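Local atomic coordinates of putative methyltransferase (Porphyromonas gingivalis, PDB entry 3LL7), a protein that is of unconfirmed function but is probably a methyltransferase, with a THUMP-like C-terminal domain. Residues Thr339-Val352 against Met396-Ala409. Numbering follows the deposited sequence.
With FMT (formic acid), chain J.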
ATOM      1  N   THR A 339      -7.465 -16.060  12.344  1.00 11.71           N
ATOM      2  CA  THR A 339      -7.471 -17.022  13.440  1.00 11.90           C
ATOM      3  C   THR A 339      -8.325 -18.242  13.070  1.00 11.06           C
ATOM      4  O   THR A 339      -9.430 -18.112  12.541  1.00 11.73           O
ATOM      5  CB  THR A 339      -8.048 -16.405  14.743  1.00 12.37           C
ATOM      6  OG1 THR A 339      -7.339 -15.194  15.029  1.00 14.51           O
ATOM      7  CG2 THR A 339      -7.881 -17.392  15.908  1.00 11.55           C
ATOM      8  N   PHE A 340      -7.794 -19.414  13.390  1.00 10.49           N
ATOM      9  CA  PHE A 340      -8.406 -20.689  13.029  1.00  9.14           C
ATOM     10  C   PHE A 340      -8.521 -21.582  14.257  1.00  8.60           C
ATOM     11  O   PHE A 340      -7.746 -21.466  15.212  1.00  9.08           O
ATOM     12  CB  PHE A 340      -7.556 -21.460  12.015  1.00 10.78           C
ATOM     13  CG  PHE A 340      -7.269 -20.721  10.723  1.00  9.00           C
ATOM     14  CD1 PHE A 340      -8.110 -20.867   9.619  1.00  9.97           C
ATOM     15  CD2 PHE A 340      -6.112 -19.939  10.596  1.00 11.58           C
ATOM     16  CE1 PHE A 340      -7.825 -20.224   8.390  1.00 11.54           C
ATOM     17  CE2 PHE A 340      -5.795 -19.301   9.376  1.00 12.13           C
ATOM     18  CZ  PHE A 340      -6.651 -19.425   8.271  1.00 13.76           C
ATOM     19  N   VAL A 341      -9.463 -22.512  14.181  1.00  8.71           N
ATOM     20  CA  VAL A 341      -9.517 -23.630  15.105  1.00  8.42           C
ATOM     21  C   VAL A 341      -8.945 -24.829  14.421  1.00  8.00           C
ATOM     22  O   VAL A 341      -9.311 -25.157  13.282  1.00  8.68           O
ATOM     23  CB  VAL A 341     -10.936 -23.975  15.508  1.00  9.09           C
ATOM     24  CG1 VAL A 341     -10.905 -25.167  16.500  1.00 10.41           C
ATOM     25  CG2 VAL A 341     -11.611 -22.743  16.130  1.00 11.90           C
ATOM     26  N   LEU A 342      -8.035 -25.488  15.114  1.00  8.78           N
ATOM     27  CA  LEU A 342      -7.387 -26.703  14.580  1.00  9.05           C
ATOM     28  C   LEU A 342      -8.390 -27.876  14.592  1.00  9.55           C
ATOM     29  O   LEU A 342      -8.963 -28.180  15.638  1.00  9.00           O
ATOM     30  CB  LEU A 342      -6.184 -27.084  15.441  1.00  9.80           C
ATOM     31  CG  LEU A 342      -5.574 -28.315  14.740  1.00 14.63           C
ATOM     32  CD1 LEU A 342      -4.494 -28.041  13.658  1.00 15.06           C
ATOM     33  CD2 LEU A 342      -5.262 -29.478  15.634  1.00 16.07           C
ATOM     34  N   GLU A 343      -8.587 -28.522  13.446  1.00  8.51           N
ATOM     35  CA  GLU A 343      -9.480 -29.728  13.377  1.00  9.39           C
ATOM     36  C   GLU A 343      -8.689 -31.025  13.293  1.00  9.94           C
ATOM     37  O   GLU A 343      -9.016 -31.992  13.992  1.00 10.80           O
ATOM     38  CB  GLU A 343     -10.456 -29.644  12.199  1.00  9.34           C
ATOM     39  CG  GLU A 343     -11.372 -28.441  12.294  1.00 12.31           C
ATOM     40  CD  GLU A 343     -12.584 -28.496  11.378  1.00 17.38           C
ATOM     41  OE1 GLU A 343     -12.559 -29.184  10.319  1.00 17.70           O
ATOM     42  OE2 GLU A 343     -13.574 -27.814  11.727  1.00 19.57           O
ATOM     43  N   GLU A 344      -7.692 -31.052  12.414  1.00 10.21           N
ATOM     44  CA  GLU A 344      -6.779 -32.212  12.267  1.00 12.08           C
ATOM     45  C   GLU A 344      -5.353 -31.763  11.992  1.00 12.27           C
ATOM     46  O   GLU A 344      -5.114 -30.727  11.339  1.00 13.11           O
ATOM     47  CB  GLU A 344      -7.198 -33.148  11.117  1.00 11.59           C
ATOM     48  CG  GLU A 344      -8.631 -33.699  11.159  1.00 13.79           C
ATOM     49  CD  GLU A 344      -8.901 -34.656  12.333  1.00 17.85           C
ATOM     50  OE1 GLU A 344      -7.961 -35.312  12.855  1.00 20.27           O
ATOM     51  OE2 GLU A 344     -10.075 -34.746  12.745  1.00 13.94           O
ATOM     52  N   ILE A 345      -4.400 -32.583  12.437  1.00 12.44           N
ATOM     53  CA  ILE A 345      -2.998 -32.413  12.066  1.00 12.38           C
ATOM     54  C   ILE A 345      -2.513 -33.732  11.472  1.00 12.97           C
ATOM     55  O   ILE A 345      -2.684 -34.825  12.072  1.00 12.78           O
ATOM     56  CB  ILE A 345      -2.080 -31.893  13.230  1.00 13.24           C
ATOM     57  CG1 ILE A 345      -0.600 -31.858  12.788  1.00 13.19           C
ATOM     58  CG2 ILE A 345      -2.275 -32.736  14.497  1.00 13.99           C
ATOM     59  CD1 ILE A 345       0.333 -30.950  13.687  1.00 13.40           C
ATOM     60  N   ILE A 346      -1.964 -33.627  10.269  1.00 11.51           N
ATOM     61  CA  ILE A 346      -1.570 -34.793   9.465  1.00 12.77           C
ATOM     62  C   ILE A 346      -0.070 -34.756   9.145  1.00 12.45           C
ATOM     63  O   ILE A 346       0.385 -33.815   8.498  1.00 12.99           O
ATOM     64  CB  ILE A 346      -2.377 -34.804   8.153  1.00 12.92           C
ATOM     65  CG1 ILE A 346      -3.886 -34.793   8.473  1.00 15.37           C
ATOM     66  CG2 ILE A 346      -1.999 -36.033   7.269  1.00 13.67           C
ATOM     67  CD1 ILE A 346      -4.737 -34.509   7.229  1.00 18.86           C
ATOM     68  N   PRO A 347       0.700 -35.775   9.588  1.00 13.09           N
ATOM     69  CA  PRO A 347       2.132 -35.815   9.253  1.00 12.69           C
ATOM     70  C   PRO A 347       2.232 -35.871   7.755  1.00 12.40           C
ATOM     71  O   PRO A 347       1.507 -36.653   7.134  1.00 11.94           O
ATOM     72  CB  PRO A 347       2.600 -37.146   9.848  1.00 13.93           C
ATOM     73  CG  PRO A 347       1.639 -37.359  11.043  1.00 15.17           C
ATOM     74  CD  PRO A 347       0.311 -36.925  10.435  1.00 14.07           C
ATOM     75  N   PHE A 348       3.071 -35.025   7.164  1.00 10.85           N
ATOM     76  CA  PHE A 348       3.106 -34.974   5.716  1.00 10.73           C
ATOM     77  C   PHE A 348       4.062 -35.976   5.105  1.00 11.29           C
ATOM     78  O   PHE A 348       5.210 -36.096   5.551  1.00 12.12           O
ATOM     79  CB  PHE A 348       3.501 -33.575   5.213  1.00 10.47           C
ATOM     80  CG  PHE A 348       3.577 -33.504   3.712  1.00 11.53           C
ATOM     81  CD1 PHE A 348       2.410 -33.616   2.946  1.00 11.69           C
ATOM     82  CD2 PHE A 348       4.793 -33.383   3.070  1.00 12.73           C
ATOM     83  CE1 PHE A 348       2.457 -33.585   1.569  1.00 15.26           C
ATOM     84  CE2 PHE A 348       4.857 -33.336   1.667  1.00 14.51           C
ATOM     85  CZ  PHE A 348       3.696 -33.445   0.915  1.00 12.96           C
ATOM     86  N   SER A 349       3.616 -36.643   4.044  1.00 12.13           N
ATOM     87  CA  SER A 349       4.539 -37.336   3.133  1.00 12.45           C
ATOM     88  C   SER A 349       3.836 -37.366   1.791  1.00 12.42           C
ATOM     89  O   SER A 349       2.617 -37.164   1.715  1.00 11.31           O
ATOM     90  CB  SER A 349       4.833 -38.758   3.598  1.00 12.97           C
ATOM     91  OG  SER A 349       3.622 -39.487   3.692  1.00 14.42           O
ATOM     92  N   THR A 350       4.597 -37.645   0.736  1.00 12.69           N
ATOM     93  CA  THR A 350       4.040 -37.652  -0.610  1.00 13.63           C
ATOM     94  C   THR A 350       2.805 -38.544  -0.644  1.00 13.71           C
ATOM     95  O   THR A 350       1.791 -38.171  -1.207  1.00 13.74           O
ATOM     96  CB  THR A 350       5.113 -38.053  -1.657  1.00 13.24           C
ATOM     97  OG1 THR A 350       6.196 -37.124  -1.572  1.00 14.26           O
ATOM     98  CG2 THR A 350       4.542 -38.012  -3.097  1.00 15.08           C
ATOM     99  N   SER A 351       2.865 -39.699   0.007  1.00 14.87           N
ATOM    100  CA  SER A 351       1.733 -40.622  -0.027  1.00 16.04           C
ATOM    101  C   SER A 351       0.440 -40.039   0.572  1.00 15.88           C
ATOM    102  O   SER A 351      -0.643 -40.475   0.218  1.00 14.69           O
ATOM    103  CB  SER A 351       2.092 -41.949   0.668  1.00 16.75           C
ATOM    104  OG  SER A 351       2.249 -41.711   2.049  1.00 19.50           O
ATOM    105  N   VAL A 352       0.513 -39.062   1.478  1.00 14.93           N
ATOM    106  CA  VAL A 352      -0.759 -38.538   2.028  1.00 15.56           C
ATOM    107  C   VAL A 352      -1.543 -37.676   1.053  1.00 14.49           C
ATOM    108  O   VAL A 352      -2.760 -37.499   1.207  1.00 13.67           O
ATOM    109  CB  VAL A 352      -0.630 -37.743   3.381  1.00 16.42           C
ATOM    110  CG1 VAL A 352       0.129 -38.539   4.421  1.00 18.01           C
ATOM    111  CG2 VAL A 352      -0.027 -36.383   3.136  1.00 16.96           C
HETATM  112  N   MSE A 396       6.823 -27.905  11.831  1.00  6.68           N
HETATM  113  CA  MSE A 396       6.868 -27.761  13.284  1.00  6.60           C
HETATM  114  C   MSE A 396       8.333 -27.541  13.723  1.00  7.19           C
HETATM  115  O   MSE A 396       9.244 -27.643  12.904  1.00  7.40           O
HETATM  116  CB  MSE A 396       6.282 -29.022  13.978  1.00  6.77           C
HETATM  117  CG  MSE A 396       4.887 -29.410  13.474  1.00  9.32           C
HETATM  118 SE   MSE A 396       3.609 -27.959  13.638  0.75  8.35          SE
HETATM  119  CE  MSE A 396       3.471 -27.853  15.554  1.00 10.72           C
ATOM    120  N   ALA A 397       8.545 -27.275  15.016  1.00  6.61           N
ATOM    121  CA  ALA A 397       9.838 -26.802  15.499  1.00  7.44           C
ATOM    122  C   ALA A 397      10.955 -27.813  15.273  1.00  8.29           C
ATOM    123  O   ALA A 397      12.113 -27.424  15.119  1.00  9.09           O
ATOM    124  CB  ALA A 397       9.743 -26.453  16.980  1.00  6.88           C
ATOM    125  N   ASP A 398      10.605 -29.108  15.284  1.00  8.47           N
ATOM    126  CA  ASP A 398      11.601 -30.179  15.063  1.00  8.92           C
ATOM    127  C   ASP A 398      11.840 -30.526  13.593  1.00  8.98           C
ATOM    128  O   ASP A 398      12.503 -31.521  13.295  1.00  9.29           O
ATOM    129  CB  ASP A 398      11.201 -31.452  15.841  1.00  8.62           C
ATOM    130  CG  ASP A 398       9.799 -31.972  15.472  1.00  9.52           C
ATOM    131  OD1 ASP A 398       9.101 -31.415  14.591  1.00  9.75           O
ATOM    132  OD2 ASP A 398       9.377 -32.978  16.085  1.00 13.81           O
ATOM    133  N   GLY A 399      11.275 -29.725  12.695  1.00  8.82           N
ATOM    134  CA  GLY A 399      11.451 -29.879  11.254  1.00  8.03           C
ATOM    135  C   GLY A 399      10.412 -30.772  10.588  1.00  9.03           C
ATOM    136  O   GLY A 399      10.471 -30.974   9.364  1.00  9.24           O
ATOM    137  N   LYS A 400       9.484 -31.349  11.360  1.00  9.02           N
ATOM    138  CA  LYS A 400       8.488 -32.243  10.752  1.00  9.67           C
ATOM    139  C   LYS A 400       7.473 -31.440   9.946  1.00  9.58           C
ATOM    140  O   LYS A 400       6.901 -30.468  10.429  1.00  8.85           O
ATOM    141  CB  LYS A 400       7.759 -33.094  11.789  1.00 10.75           C
ATOM    142  CG  LYS A 400       8.669 -34.131  12.492  1.00 13.70           C
ATOM    143  CD  LYS A 400       7.838 -34.934  13.503  1.00 16.46           C
ATOM    144  CE  LYS A 400       8.619 -36.086  14.092  1.00 17.68           C
ATOM    145  NZ  LYS A 400       9.752 -35.569  14.899  1.00 20.91           N
ATOM    146  N   LYS A 401       7.258 -31.874   8.702  1.00  8.70           N
ATOM    147  CA  LYS A 401       6.302 -31.233   7.844  1.00  9.19           C
ATOM    148  C   LYS A 401       4.949 -31.822   8.141  1.00  9.25           C
ATOM    149  O   LYS A 401       4.808 -33.070   8.272  1.00  8.66           O
ATOM    150  CB  LYS A 401       6.668 -31.506   6.357  1.00  9.29           C
ATOM    151  CG  LYS A 401       8.122 -31.115   5.930  1.00 11.28           C
ATOM    152  CD  LYS A 401       8.381 -29.590   5.982  1.00 15.37           C
ATOM    153  CE  LYS A 401       9.905 -29.198   5.936  1.00 16.08           C
ATOM    154  NZ  LYS A 401      10.165 -27.676   5.919  1.00 11.27           N
ATOM    155  N   VAL A 402       3.943 -30.949   8.169  1.00  9.56           N
ATOM    156  CA  VAL A 402       2.579 -31.356   8.520  1.00  9.25           C
ATOM    157  C   VAL A 402       1.593 -30.627   7.643  1.00  9.05           C
ATOM    158  O   VAL A 402       1.902 -29.558   7.096  1.00  8.76           O
ATOM    159  CB  VAL A 402       2.248 -31.029  10.022  1.00  8.80           C
ATOM    160  CG1 VAL A 402       3.155 -31.842  10.957  1.00  9.46           C
ATOM    161  CG2 VAL A 402       2.376 -29.500  10.334  1.00  8.53           C
ATOM    162  N   LEU A 403       0.389 -31.189   7.555  1.00  9.22           N
ATOM    163  CA  LEU A 403      -0.775 -30.479   7.017  1.00  9.65           C
ATOM    164  C   LEU A 403      -1.750 -30.262   8.150  1.00 10.22           C
ATOM    165  O   LEU A 403      -2.033 -31.191   8.952  1.00 10.93           O
ATOM    166  CB  LEU A 403      -1.472 -31.316   5.897  1.00 10.17           C
ATOM    167  CG  LEU A 403      -0.626 -31.374   4.601  1.00 11.53           C
ATOM    168  CD1 LEU A 403      -1.134 -32.470   3.657  1.00 12.63           C
ATOM    169  CD2 LEU A 403      -0.732 -30.049   3.895  1.00 12.93           C
ATOM    170  N   LEU A 404      -2.244 -29.030   8.247  1.00  9.41           N
ATOM    171  CA  LEU A 404      -3.297 -28.725   9.236  1.00  9.37           C
ATOM    172  C   LEU A 404      -4.606 -28.513   8.519  1.00  9.52           C
ATOM    173  O   LEU A 404      -4.673 -27.765   7.531  1.00 10.36           O
ATOM    174  CB  LEU A 404      -2.954 -27.451  10.030  1.00  8.48           C
ATOM    175  CG  LEU A 404      -1.513 -27.288  10.569  1.00 11.48           C
ATOM    176  CD1 LEU A 404      -1.405 -25.914  11.293  1.00 12.85           C
ATOM    177  CD2 LEU A 404      -1.203 -28.451  11.542  1.00  9.91           C
ATOM    178  N   LEU A 405      -5.646 -29.158   9.042  1.00  8.13           N
ATOM    179  CA  LEU A 405      -7.032 -28.886   8.629  1.00  7.85           C
ATOM    180  C   LEU A 405      -7.617 -27.904   9.632  1.00  7.25           C
ATOM    181  O   LEU A 405      -7.649 -28.183  10.826  1.00  7.80           O
ATOM    182  CB  LEU A 405      -7.867 -30.182   8.578  1.00  7.84           C
ATOM    183  CG  LEU A 405      -9.307 -29.912   8.083  1.00  9.20           C
ATOM    184  CD1 LEU A 405      -9.224 -29.443   6.601  1.00 10.61           C
ATOM    185  CD2 LEU A 405     -10.153 -31.188   8.192  1.00 11.36           C
ATOM    186  N   LEU A 406      -8.015 -26.731   9.119  1.00  7.59           N
ATOM    187  CA  LEU A 406      -8.400 -25.569   9.939  1.00  8.32           C
ATOM    188  C   LEU A 406      -9.794 -25.100   9.555  1.00  7.95           C
ATOM    189  O   LEU A 406     -10.160 -25.181   8.392  1.00  9.15           O
ATOM    190  CB  LEU A 406      -7.409 -24.405   9.670  1.00  6.73           C
ATOM    191  CG  LEU A 406      -5.919 -24.732   9.894  1.00  8.56           C
ATOM    192  CD1 LEU A 406      -5.067 -23.536   9.493  1.00  7.58           C
ATOM    193  CD2 LEU A 406      -5.701 -25.119  11.357  1.00  9.13           C
ATOM    194  N   ARG A 407     -10.565 -24.601  10.516  1.00  9.26           N
ATOM    195  CA  ARG A 407     -11.749 -23.796  10.211  1.00  9.28           C
ATOM    196  C   ARG A 407     -11.570 -22.394  10.809  1.00  9.87           C
ATOM    197  O   ARG A 407     -10.824 -22.234  11.748  1.00  8.56           O
ATOM    198  CB  ARG A 407     -13.038 -24.462  10.718  1.00 10.38           C
ATOM    199  CG  ARG A 407     -13.222 -24.476  12.200  1.00 12.25           C
ATOM    200  CD  ARG A 407     -14.670 -24.883  12.554  1.00 13.39           C
ATOM    201  NE  ARG A 407     -14.856 -24.761  13.991  1.00 17.78           N
ATOM    202  CZ  ARG A 407     -14.526 -25.701  14.874  1.00 20.13           C
ATOM    203  NH1 ARG A 407     -14.722 -25.492  16.180  1.00 18.17           N
ATOM    204  NH2 ARG A 407     -13.999 -26.854  14.457  1.00 20.02           N
ATOM    205  N   LYS A 408     -12.246 -21.383  10.266  1.00 12.06           N
ATOM    206  CA  LYS A 408     -12.203 -20.027  10.851  1.00 14.45           C
ATOM    207  C   LYS A 408     -12.659 -20.002  12.305  1.00 16.01           C
ATOM    208  O   LYS A 408     -13.579 -20.713  12.679  1.00 15.63           O
ATOM    209  CB  LYS A 408     -13.088 -19.060  10.076  1.00 15.83           C
ATOM    210  CG  LYS A 408     -12.731 -18.961   8.610  1.00 19.96           C
ATOM    211  CD  LYS A 408     -13.951 -18.394   7.880  1.00 25.78           C
ATOM    212  CE  LYS A 408     -13.686 -18.266   6.387  1.00 29.34           C
ATOM    213  NZ  LYS A 408     -14.968 -17.861   5.750  1.00 31.26           N
ATOM    214  N   ALA A 409     -12.021 -19.173  13.112  1.00 17.25           N
ATOM    215  CA  ALA A 409     -12.374 -19.065  14.512  1.00 20.67           C
ATOM    216  C   ALA A 409     -13.693 -18.295  14.743  1.00 22.36           C
ATOM    217  O   ALA A 409     -14.370 -18.532  15.750  1.00 24.29           O
ATOM    218  CB  ALA A 409     -11.228 -18.450  15.298  1.00 20.68           C
TER
HETATM  219  C   FMT J 510      13.149 -25.082   7.566  1.00 38.69           C
HETATM  220  O1  FMT J 510      12.147 -25.789   7.695  1.00 38.13           O
HETATM  221  O2  FMT J 510      13.129 -23.905   7.195  1.00 38.81           O
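Leu406 divides its two methyls between neighbours on strand 339-347: CD1 sits over one face of the Phe340 ring, 3.9 Å from the ring centroid and 18° off the normal, a CH-pi contact, while CD2 meets Leu342 CD1. On the same sheet face Ile345 CD1 packs 3.6 Å from Leu404 CD2; with CG1 anti to the backbone N (chi1 175°), the chain extends over Leu404 and Val402. On the opposite face, which carries Leu403 and Ile346, Leu403 CD1 lies 3.8 Å from Phe348 CD1; the Phe348 ring also meets Phe370 edge-to-face.

The strands run antiparallel, with backbone bonds such as Leu403 N to Ile346 O. Glu343 and Glu344 both lie opposite Leu405, a classic beta bulge that shifts the register by one; Leu405 O accepts from both amides, Glu343 N at 2.8 Å and Glu344 N at 3.3 Å.

At the polar edge, Arg407 NH2 donates to Glu343 OE2 at 2.9 Å, in the guanidinium plane but on the anti side of the carboxylate; Val341 CG1 lies over one guanidinium face, offset toward its rim. Glu343 OE1 pairs with Lys389, so the carboxylate bridges two cations.

Flanked by strands 293-297 and 389-395, this bulged antiparallel pair forms two neighbouring interior strands of the mixed sheet, within the THUMP-like domain.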